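Local coordinates for Alr4995 protein (Nostoc sp., PDB 6LRF) that acts as a bifunctional arginine dihydrolase and ornithine cyclodeaminase, probably turning arginine into ornithine and ornithine into proline with release of ammonia, at residues 131-136 with 155-160; 178-183 with 204-209; 496-501 with 632-637. All blocks are in the same frame, centred on the assembly; numbering follows the deposited sequence.

Interaction 1 (131-136 with 155-160); sequences WLWAGY and EVLSLR
W131 and W133 both turn their indoles onto L157, but by different torsions: CG of W131 sits between its backbone N and carbonyl carbon (chi1 50°), whereas CG of W133 lies beside its backbone N (chi1 -59°). One methyl serves both rings. L157 CD1 stands 3.8 Å from the centroid of the five-membered ring of W131 and 3.9 Å from that of the six-membered ring of W133, over a face each time, as two CH-pi contacts. A branched leucine suits this place, since it offers a slim methyl to two broad aromatic surfaces. L159 extends the same apolar face, its CD1 reaching CE3 of W133 at 3.8 Å. These strands, 132-136 and 155-160, run parallel and are joined through helix 145-152 in a beta-alpha-beta crossover, within the region related to the guanidino-group-modifying enzymes. Their backbones exchange five hydrogen bonds; in the shortest, L157 N donates to L132 O at 2.7 Å and almost straight (173°). On the face toward helix 145-152, A134 and V156 are small enough to meet closely, CB to CG1 at 3.8 Å, beneath H145. Farther along that face, the aliphatic part of R160 lies over the ring of Y136, with R160 CB 3.5 Å from Y136 CZ, while the phenol OH bonds to G311 O and the guanidinium to D309 O. At the start of the pair, E155 OE1 comes obliquely to the W131 ring, 3.6 Å from CE3. That carboxylate oxygen is held by a salt bridge to R199, whose cation also meets the W131 indole, while OE2 bonds to Y282 OH.

Interaction 2 (178-183 with 204-209); sequences NGYLLY and KRIAIA
K204 O draws two donors from the other segment: L181 N gives it a hydrogen bond of 2.9 Å, and Y180 CA a longer CA-H...O contact of 3.4 Å. The side chain of the same lysine turns back along residues 178-180, because its bend at chi2 (-72°) lays CD over the centre of the Y180 ring, 3.8 Å from the centroid, as a CH-pi contact. Its NZ then donates to N178 O at 3.0 Å; a long, flexible chain with a charged end suits both tasks. G179 lies between them with a positive phi, a conformation glycine adopts easily. Strands 181-183 and 205-207 are the parallel pair of a beta-alpha-beta unit, whose connecting helix 190-199 packs on L181, Y183 and R205. I206 N binds L181 O at 2.8 Å, and beyond the strand I208 N binds Y183 O at 3.1 Å. On the face toward helix 234-242, L182 CD1 presses tightly on I208 CG2 at 3.5 Å. On the other face Y183 lies alongside R205, the ring and guanidinium planes nearly perpendicular, and Y183 OH meets a water at 2.6 Å. That water also takes a weak bond from R205 NE, while R205 NH1 is held by V200 O.

Interaction 3 (496-501 with 632-637); sequences GPVVIH and MLSSML
S634, G496 and V499 bury more of their surface here than the other residues, and each does so differently. G496 comes straight off the end of strand 491-495, and its N donates to L633 O at 3.2 Å with an N-H...O angle of 153°. Having no side chain, it lets S634 O approach its CA to 3.6 Å, on the very side where a CB would point; glycine is thus suited to so close a passage of two backbones. S634 makes the turn out of strand 629-633 with a positive phi of 25°, unusual for a serine. Its side-chain oxygen, set between the backbone N and the carbonyl carbon, is directed at V498, with OG 3.6 Å from CB. V499 adds the apolar share: CG2 rests on L633 CB at 3.8 Å and beside L633 O at 3.5 Å, while L684 of helix 680-694 packs on both residues. Strands 491-495 and 629-633 are neighbours in the parallel sheet of the Rossmann-fold region, and the chain leaves them for strands lying on opposite sides of the pair. Such a switch point is where Rossmann folds commonly open a cleft for a dinucleotide, although no ligand is present here. A water bridges the two segments, accepting from V498 N at 3.0 Å and donating to S634 O at 3.1 Å. S635 OG is paired with S639 and T494. The polar links are thus one direct bond and one water bridge, both between main-chain atoms, whereas the side chains add apolar packing and S634 OG, buried without a modelled partner, probably carries some desolvation cost.

Interactions 1 and 2 belong to the same guanidino-group-modifying region but to different sheets. Their centres are 16 Å apart and their nearest atoms about 5 Å, without touching, and helix 190-199 bridges them: R199, S192 and L195 face 155-160 or 131-136, while I196, N193 and E197 face interaction 2. F173 likewise touches both, meeting W133 edge-to-face and packing on L181 and Y183. Interaction 3 lies in the Rossmann-fold region, its centre 38 Å from interaction 1 and 34 Å from interaction 2, with nearest atoms about 18 Å away in both cases. This separation is consistent with a bifunctional enzyme whose dihydrolase and cyclodeaminase activities probably reside in different regions.

Interaction 1 (131-136 with 155-160)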
loop_
_atom_site.group_PDB
_atom_site.type_symbol
_atom_site.label_atom_id
_atom_site.label_comp_id
_atom_site.label_asym_id
_atom_site.label_seq_id
_atom_site.Cartn_x
_atom_site.Cartn_y
_atom_site.Cartn_z
ATOM N N TRP B 131 -42.971 24.711 -20.774
ATOM C CA TRP B 131 -41.619 25.261 -20.797
ATOM C C TRP B 131 -40.779 24.532 -21.831
ATOM O O TRP B 131 -41.223 23.533 -22.421
ATOM C CB TRP B 131 -40.953 25.154 -19.417
ATOM C CG TRP B 131 -41.045 23.773 -18.829
ATOM C CD1 TRP B 131 -40.386 22.642 -19.250
ATOM C CD2 TRP B 131 -41.857 23.374 -17.720
ATOM N NE1 TRP B 131 -40.751 21.565 -18.467
ATOM C CE2 TRP B 131 -41.648 21.990 -17.521
ATOM C CE3 TRP B 131 -42.742 24.054 -16.874
ATOM C CZ2 TRP B 131 -42.287 21.279 -16.509
ATOM C CZ3 TRP B 131 -43.379 23.347 -15.878
ATOM C CH2 TRP B 131 -43.146 21.974 -15.700
ATOM N N LEU B 132 -39.570 25.040 -22.043
ATOM C CA LEU B 132 -38.589 24.423 -22.928
ATOM C C LEU B 132 -37.393 23.885 -22.129
ATOM O O LEU B 132 -36.772 24.620 -21.352
ATOM C CB LEU B 132 -38.092 25.435 -23.968
ATOM C CG LEU B 132 -36.963 24.932 -24.861
ATOM C CD1 LEU B 132 -37.489 23.859 -25.785
ATOM C CD2 LEU B 132 -36.331 26.078 -25.650
ATOM N N TRP B 133 -37.076 22.613 -22.334
ATOM C CA TRP B 133 -35.864 22.014 -21.799
ATOM C C TRP B 133 -34.717 22.239 -22.774
ATOM O O TRP B 133 -34.804 21.790 -23.905
ATOM C CB TRP B 133 -36.045 20.510 -21.591
ATOM C CG TRP B 133 -37.172 20.062 -20.656
ATOM C CD1 TRP B 133 -38.401 19.572 -21.016
ATOM C CD2 TRP B 133 -37.118 19.984 -19.225
ATOM N NE1 TRP B 133 -39.125 19.225 -19.896
ATOM C CE2 TRP B 133 -38.358 19.463 -18.784
ATOM C CE3 TRP B 133 -36.143 20.318 -18.270
ATOM C CZ2 TRP B 133 -38.652 19.272 -17.433
ATOM C CZ3 TRP B 133 -36.435 20.120 -16.929
ATOM C CH2 TRP B 133 -37.681 19.606 -16.522
ATOM N N ALA B 134 -33.640 22.898 -22.354
ATOM C CA ALA B 134 -32.491 23.093 -23.245
ATOM C C ALA B 134 -31.228 22.455 -22.699
ATOM O O ALA B 134 -30.847 22.713 -21.558
ATOM C CB ALA B 134 -32.236 24.572 -23.481
ATOM N N GLY B 135 -30.540 21.690 -23.537
ATOM C CA GLY B 135 -29.286 21.057 -23.143
ATOM C C GLY B 135 -28.058 21.915 -23.393
ATOM O O GLY B 135 -28.084 22.841 -24.210
ATOM N N TYR B 136 -26.989 21.650 -22.649
ATOM C CA TYR B 136 -25.686 22.230 -22.958
ATOM C C TYR B 136 -24.660 21.252 -22.435
ATOM O O TYR B 136 -25.009 20.344 -21.689
ATOM C CB TYR B 136 -25.499 23.634 -22.350
ATOM C CG TYR B 136 -25.346 23.686 -20.841
ATOM C CD1 TYR B 136 -26.443 23.533 -20.008
ATOM C CD2 TYR B 136 -24.098 23.888 -20.255
ATOM C CE1 TYR B 136 -26.307 23.576 -18.626
ATOM C CE2 TYR B 136 -23.948 23.937 -18.871
ATOM C CZ TYR B 136 -25.054 23.780 -18.058
ATOM O OH TYR B 136 -24.921 23.826 -16.675
ATOM N N GLU B 155 -40.447 29.914 -21.041
ATOM C CA GLU B 155 -39.547 29.575 -19.934
ATOM C C GLU B 155 -38.565 28.482 -20.348
ATOM O O GLU B 155 -38.980 27.405 -20.766
ATOM C CB GLU B 155 -40.330 29.107 -18.701
ATOM C CG GLU B 155 -39.435 28.694 -17.527
ATOM C CD GLU B 155 -40.221 28.143 -16.340
ATOM O OE1 GLU B 155 -41.015 27.199 -16.530
ATOM O OE2 GLU B 155 -40.044 28.655 -15.220
ATOM N N VAL B 156 -37.267 28.762 -20.226
ATOM C CA VAL B 156 -36.234 27.806 -20.640
ATOM C C VAL B 156 -35.524 27.216 -19.427
ATOM O O VAL B 156 -34.997 27.944 -18.600
ATOM C CB VAL B 156 -35.195 28.465 -21.573
ATOM C CG1 VAL B 156 -34.021 27.517 -21.854
ATOM C CG2 VAL B 156 -35.861 28.878 -22.879
ATOM N N LEU B 157 -35.532 25.892 -19.334
ATOM C CA LEU B 157 -34.870 25.169 -18.253
ATOM C C LEU B 157 -33.584 24.518 -18.738
ATOM O O LEU B 157 -33.632 23.649 -19.604
ATOM C CB LEU B 157 -35.807 24.100 -17.692
ATOM C CG LEU B 157 -37.149 24.586 -17.157
ATOM C CD1 LEU B 157 -37.910 23.422 -16.553
ATOM C CD2 LEU B 157 -36.933 25.686 -16.130
ATOM N N SER B 158 -32.440 24.921 -18.185
ATOM C CA SER B 158 -31.152 24.433 -18.689
ATOM C C SER B 158 -30.731 23.127 -18.031
ATOM O O SER B 158 -30.756 23.017 -16.800
ATOM C CB SER B 158 -30.061 25.488 -18.477
ATOM O OG SER B 158 -30.433 26.723 -19.075
ATOM N N LEU B 159 -30.333 22.151 -18.844
ATOM C CA LEU B 159 -29.838 20.860 -18.348
ATOM C C LEU B 159 -28.424 20.623 -18.844
ATOM O O LEU B 159 -28.141 20.831 -20.037
ATOM C CB LEU B 159 -30.732 19.697 -18.805
ATOM C CG LEU B 159 -32.208 19.730 -18.422
ATOM C CD1 LEU B 159 -32.935 18.541 -19.064
ATOM C CD2 LEU B 159 -32.404 19.705 -16.910
ATOM N N ARG B 160 -27.533 20.176 -17.952
ATOM C CA ARG B 160 -26.163 19.902 -18.374
ATOM C C ARG B 160 -25.944 18.432 -18.705
ATOM O O ARG B 160 -26.239 17.543 -17.900
ATOM C CB ARG B 160 -25.151 20.330 -17.314
ATOM C CG ARG B 160 -23.730 20.132 -17.807
ATOM C CD ARG B 160 -22.712 20.231 -16.701
ATOM N NE ARG B 160 -21.379 20.099 -17.263
ATOM C CZ ARG B 160 -20.270 20.066 -16.537
ATOM N NH1 ARG B 160 -20.347 20.148 -15.217
ATOM N NH2 ARG B 160 -19.094 19.952 -17.137
#

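Interaction 2 (178-183 with 204-209)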
loop_
_atom_site.group_PDB
_atom_site.type_symbol
_atom_site.label_atom_id
_atom_site.label_comp_id
_atom_site.label_asym_id
_atom_site.label_seq_id
_atom_site.Cartn_x
_atom_site.Cartn_y
_atom_site.Cartn_z
ATOM N N ASN B 178 -49.208 13.678 -22.015
ATOM C CA ASN B 178 -49.807 13.389 -20.711
ATOM C C ASN B 178 -48.789 13.521 -19.571
ATOM O O ASN B 178 -48.828 12.773 -18.594
ATOM C CB ASN B 178 -50.424 11.983 -20.732
ATOM C CG ASN B 178 -51.400 11.752 -19.609
ATOM O OD1 ASN B 178 -52.050 12.686 -19.134
ATOM N ND2 ASN B 178 -51.518 10.497 -19.178
ATOM N N GLY B 179 -47.861 14.462 -19.721
ATOM C CA GLY B 179 -46.902 14.797 -18.677
ATOM C C GLY B 179 -45.733 13.848 -18.446
ATOM O O GLY B 179 -44.906 14.087 -17.567
ATOM N N TYR B 180 -45.644 12.778 -19.228
ATOM C CA TYR B 180 -44.614 11.775 -18.979
ATOM C C TYR B 180 -43.235 12.197 -19.484
ATOM O O TYR B 180 -43.112 12.989 -20.412
ATOM C CB TYR B 180 -45.022 10.441 -19.593
ATOM C CG TYR B 180 -46.120 9.777 -18.794
ATOM C CD1 TYR B 180 -47.456 9.931 -19.146
ATOM C CD2 TYR B 180 -45.817 9.035 -17.655
ATOM C CE1 TYR B 180 -48.461 9.334 -18.405
ATOM C CE2 TYR B 180 -46.813 8.444 -16.902
ATOM C CZ TYR B 180 -48.133 8.595 -17.283
ATOM O OH TYR B 180 -49.120 7.999 -16.532
ATOM N N LEU B 181 -42.198 11.670 -18.845
ATOM C CA LEU B 181 -40.833 11.972 -19.238
ATOM C C LEU B 181 -40.019 10.705 -19.313
ATOM O O LEU B 181 -39.834 10.019 -18.313
ATOM C CB LEU B 181 -40.169 12.945 -18.262
ATOM C CG LEU B 181 -38.669 13.086 -18.555
ATOM C CD1 LEU B 181 -38.431 13.775 -19.903
ATOM C CD2 LEU B 181 -37.939 13.828 -17.446
ATOM N N LEU B 182 -39.528 10.411 -20.508
ATOM C CA LEU B 182 -38.647 9.282 -20.737
ATOM C C LEU B 182 -37.218 9.795 -20.779
ATOM O O LEU B 182 -36.869 10.584 -21.661
ATOM C CB LEU B 182 -39.017 8.586 -22.047
ATOM C CG LEU B 182 -38.183 7.385 -22.483
ATOM C CD1 LEU B 182 -38.620 6.163 -21.706
ATOM C CD2 LEU B 182 -38.315 7.159 -23.990
ATOM N N TYR B 183 -36.393 9.389 -19.819
ATOM C CA TYR B 183 -35.053 9.947 -19.735
ATOM C C TYR B 183 -34.083 9.003 -19.049
ATOM O O TYR B 183 -34.483 8.061 -18.366
ATOM C CB TYR B 183 -35.080 11.311 -19.019
ATOM C CG TYR B 183 -35.153 11.278 -17.506
ATOM C CD1 TYR B 183 -34.150 11.856 -16.725
ATOM C CD2 TYR B 183 -36.221 10.683 -16.855
ATOM C CE1 TYR B 183 -34.215 11.838 -15.330
ATOM C CE2 TYR B 183 -36.299 10.663 -15.469
ATOM C CZ TYR B 183 -35.295 11.234 -14.712
ATOM O OH TYR B 183 -35.388 11.199 -13.339
ATOM N N LYS B 204 -44.765 10.173 -13.129
ATOM C CA LYS B 204 -44.653 10.583 -14.535
ATOM C C LYS B 204 -43.223 10.419 -15.074
ATOM O O LYS B 204 -42.983 10.554 -16.279
ATOM C CB LYS B 204 -45.110 12.033 -14.709
ATOM C CG LYS B 204 -46.552 12.301 -14.293
ATOM C CD LYS B 204 -47.524 11.704 -15.275
ATOM C CE LYS B 204 -48.887 12.357 -15.139
ATOM N NZ LYS B 204 -49.896 11.695 -16.018
ATOM N N ARG B 205 -42.277 10.125 -14.184
ATOM C CA ARG B 205 -40.903 9.860 -14.596
ATOM C C ARG B 205 -40.696 8.400 -14.983
ATOM O O ARG B 205 -40.987 7.489 -14.211
ATOM C CB ARG B 205 -39.919 10.242 -13.485
ATOM C CG ARG B 205 -40.074 11.672 -12.994
ATOM C CD ARG B 205 -38.786 12.238 -12.409
ATOM N NE ARG B 205 -38.333 11.561 -11.191
ATOM C CZ ARG B 205 -38.635 11.950 -9.952
ATOM N NH1 ARG B 205 -39.414 13.004 -9.747
ATOM N NH2 ARG B 205 -38.162 11.279 -8.910
ATOM N N ILE B 206 -40.185 8.187 -16.188
ATOM C CA ILE B 206 -39.807 6.866 -16.645
ATOM C C ILE B 206 -38.303 6.829 -16.861
ATOM O O ILE B 206 -37.822 7.025 -17.981
ATOM C CB ILE B 206 -40.532 6.481 -17.951
ATOM C CG1 ILE B 206 -42.033 6.763 -17.824
ATOM C CG2 ILE B 206 -40.237 5.023 -18.322
ATOM C CD1 ILE B 206 -42.816 6.583 -19.118
ATOM N N ALA B 207 -37.559 6.605 -15.779
ATOM C CA ALA B 207 -36.106 6.516 -15.871
ATOM C C ALA B 207 -35.716 5.170 -16.462
ATOM O O ALA B 207 -36.237 4.140 -16.051
ATOM C CB ALA B 207 -35.464 6.719 -14.511
ATOM N N ILE B 208 -34.813 5.175 -17.434
ATOM C CA ILE B 208 -34.488 3.945 -18.154
ATOM C C ILE B 208 -33.088 3.432 -17.862
ATOM O O ILE B 208 -32.203 4.193 -17.476
ATOM C CB ILE B 208 -34.620 4.123 -19.679
ATOM C CG1 ILE B 208 -33.577 5.120 -20.193
ATOM C CG2 ILE B 208 -36.024 4.564 -20.034
ATOM C CD1 ILE B 208 -33.380 5.079 -21.686
ATOM N N ALA B 209 -32.918 2.125 -18.061
ATOM C CA ALA B 209 -31.646 1.430 -17.889
ATOM C C ALA B 209 -30.652 1.836 -18.960
ATOM O O ALA B 209 -31.049 2.269 -20.038
ATOM C CB ALA B 209 -31.863 -0.073 -17.920
HETATM O O HOH W 1 -35.793 9.252 -11.629
#

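Interaction 3 (496-501 with 632-637)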
loop_
_atom_site.group_PDB
_atom_site.type_symbol
_atom_site.label_atom_id
_atom_site.label_comp_id
_atom_site.label_asym_id
_atom_site.label_seq_id
_atom_site.Cartn_x
_atom_site.Cartn_y
_atom_site.Cartn_z
ATOM N N GLY B 496 -18.766 3.713 7.978
ATOM C CA GLY B 496 -18.125 5.005 7.810
ATOM C C GLY B 496 -18.415 5.589 6.439
ATOM O O GLY B 496 -18.966 4.898 5.576
ATOM N N PRO B 497 -18.032 6.859 6.221
ATOM C CA PRO B 497 -18.360 7.621 4.996
ATOM C C PRO B 497 -17.932 6.933 3.702
ATOM O O PRO B 497 -18.598 7.099 2.687
ATOM C CB PRO B 497 -17.586 8.933 5.174
ATOM C CG PRO B 497 -17.388 9.063 6.615
ATOM C CD PRO B 497 -17.239 7.664 7.162
ATOM N N VAL B 498 -16.860 6.151 3.741
ATOM C CA VAL B 498 -16.401 5.449 2.545
ATOM C C VAL B 498 -17.488 4.523 1.984
ATOM O O VAL B 498 -17.491 4.199 0.792
ATOM C CB VAL B 498 -15.097 4.682 2.847
ATOM C CG1 VAL B 498 -14.749 3.731 1.733
ATOM C CG2 VAL B 498 -13.976 5.684 3.039
ATOM N N VAL B 499 -18.445 4.138 2.823
ATOM C CA VAL B 499 -19.609 3.409 2.331
ATOM C C VAL B 499 -20.384 4.243 1.289
ATOM O O VAL B 499 -20.790 3.737 0.239
ATOM C CB VAL B 499 -20.567 3.021 3.474
ATOM C CG1 VAL B 499 -21.862 2.397 2.913
ATOM C CG2 VAL B 499 -19.880 2.068 4.451
ATOM N N ILE B 500 -20.590 5.524 1.586
ATOM C CA ILE B 500 -21.306 6.411 0.673
ATOM C C ILE B 500 -20.474 6.677 -0.577
ATOM O O ILE B 500 -20.950 6.526 -1.693
ATOM C CB ILE B 500 -21.648 7.746 1.355
ATOM C CG1 ILE B 500 -22.433 7.482 2.639
ATOM C CG2 ILE B 500 -22.440 8.616 0.427
ATOM C CD1 ILE B 500 -23.667 6.612 2.395
ATOM N N HIS B 501 -19.218 7.056 -0.371
ATOM C CA HIS B 501 -18.295 7.358 -1.465
ATOM C C HIS B 501 -18.141 6.261 -2.519
ATOM O O HIS B 501 -17.922 6.560 -3.693
ATOM C CB HIS B 501 -16.925 7.683 -0.886
ATOM C CG HIS B 501 -16.938 8.869 0.023
ATOM N ND1 HIS B 501 -15.985 9.077 0.999
ATOM C CD2 HIS B 501 -17.807 9.904 0.116
ATOM C CE1 HIS B 501 -16.257 10.199 1.643
ATOM N NE2 HIS B 501 -17.357 10.719 1.126
HETATM N N MSE B 632 -18.851 -4.770 9.930
HETATM C CA MSE B 632 -18.055 -3.563 10.082
HETATM C C MSE B 632 -17.624 -3.045 8.711
HETATM O O MSE B 632 -16.716 -3.581 8.070
HETATM C CB MSE B 632 -16.857 -3.823 10.993
HETATM C CG MSE B 632 -17.225 -3.891 12.480
HETATM SE SE MSE B 632 -15.888 -4.838 13.569
HETATM C CE MSE B 632 -15.952 -6.581 12.709
ATOM N N LEU B 633 -18.306 -1.998 8.265
ATOM C CA LEU B 633 -18.147 -1.527 6.899
ATOM C C LEU B 633 -17.286 -0.264 6.881
ATOM O O LEU B 633 -17.789 0.868 7.030
ATOM C CB LEU B 633 -19.517 -1.285 6.262
ATOM C CG LEU B 633 -20.484 -2.479 6.257
ATOM C CD1 LEU B 633 -21.899 -2.024 5.866
ATOM C CD2 LEU B 633 -20.004 -3.595 5.336
ATOM N N SER B 634 -15.990 -0.503 6.670
ATOM C CA SER B 634 -14.889 0.470 6.759
ATOM C C SER B 634 -15.173 1.661 7.666
ATOM O O SER B 634 -15.327 2.786 7.195
ATOM C CB SER B 634 -14.487 0.964 5.357
ATOM O OG SER B 634 -15.552 1.608 4.698
ATOM N N SER B 635 -15.221 1.405 8.972
ATOM C CA SER B 635 -15.506 2.464 9.933
ATOM C C SER B 635 -14.424 2.613 10.999
ATOM O O SER B 635 -14.658 3.254 12.030
ATOM C CB SER B 635 -16.870 2.223 10.596
ATOM O OG SER B 635 -17.018 0.858 10.960
HETATM N N MSE B 636 -13.251 2.034 10.751
HETATM C CA MSE B 636 -12.025 2.359 11.511
HETATM C C MSE B 636 -12.151 2.372 13.045
HETATM O O MSE B 636 -12.126 1.329 13.712
HETATM C CB MSE B 636 -11.498 3.740 11.075
HETATM C CG MSE B 636 -11.088 3.875 9.595
HETATM SE SE MSE B 636 -9.337 3.084 9.150
HETATM C CE MSE B 636 -8.508 4.603 8.234
ATOM N N LEU B 637 -12.282 3.581 13.586
ATOM C CA LEU B 637 -12.305 3.813 15.031
ATOM C C LEU B 637 -13.547 3.238 15.689
ATOM O O LEU B 637 -13.502 2.787 16.831
ATOM C CB LEU B 637 -12.229 5.312 15.337
ATOM C CG LEU B 637 -11.562 5.652 16.676
ATOM C CD1 LEU B 637 -10.190 4.979 16.702
ATOM C CD2 LEU B 637 -11.422 7.166 16.927
HETATM O O HOH W 2 -15.019 5.617 6.020
#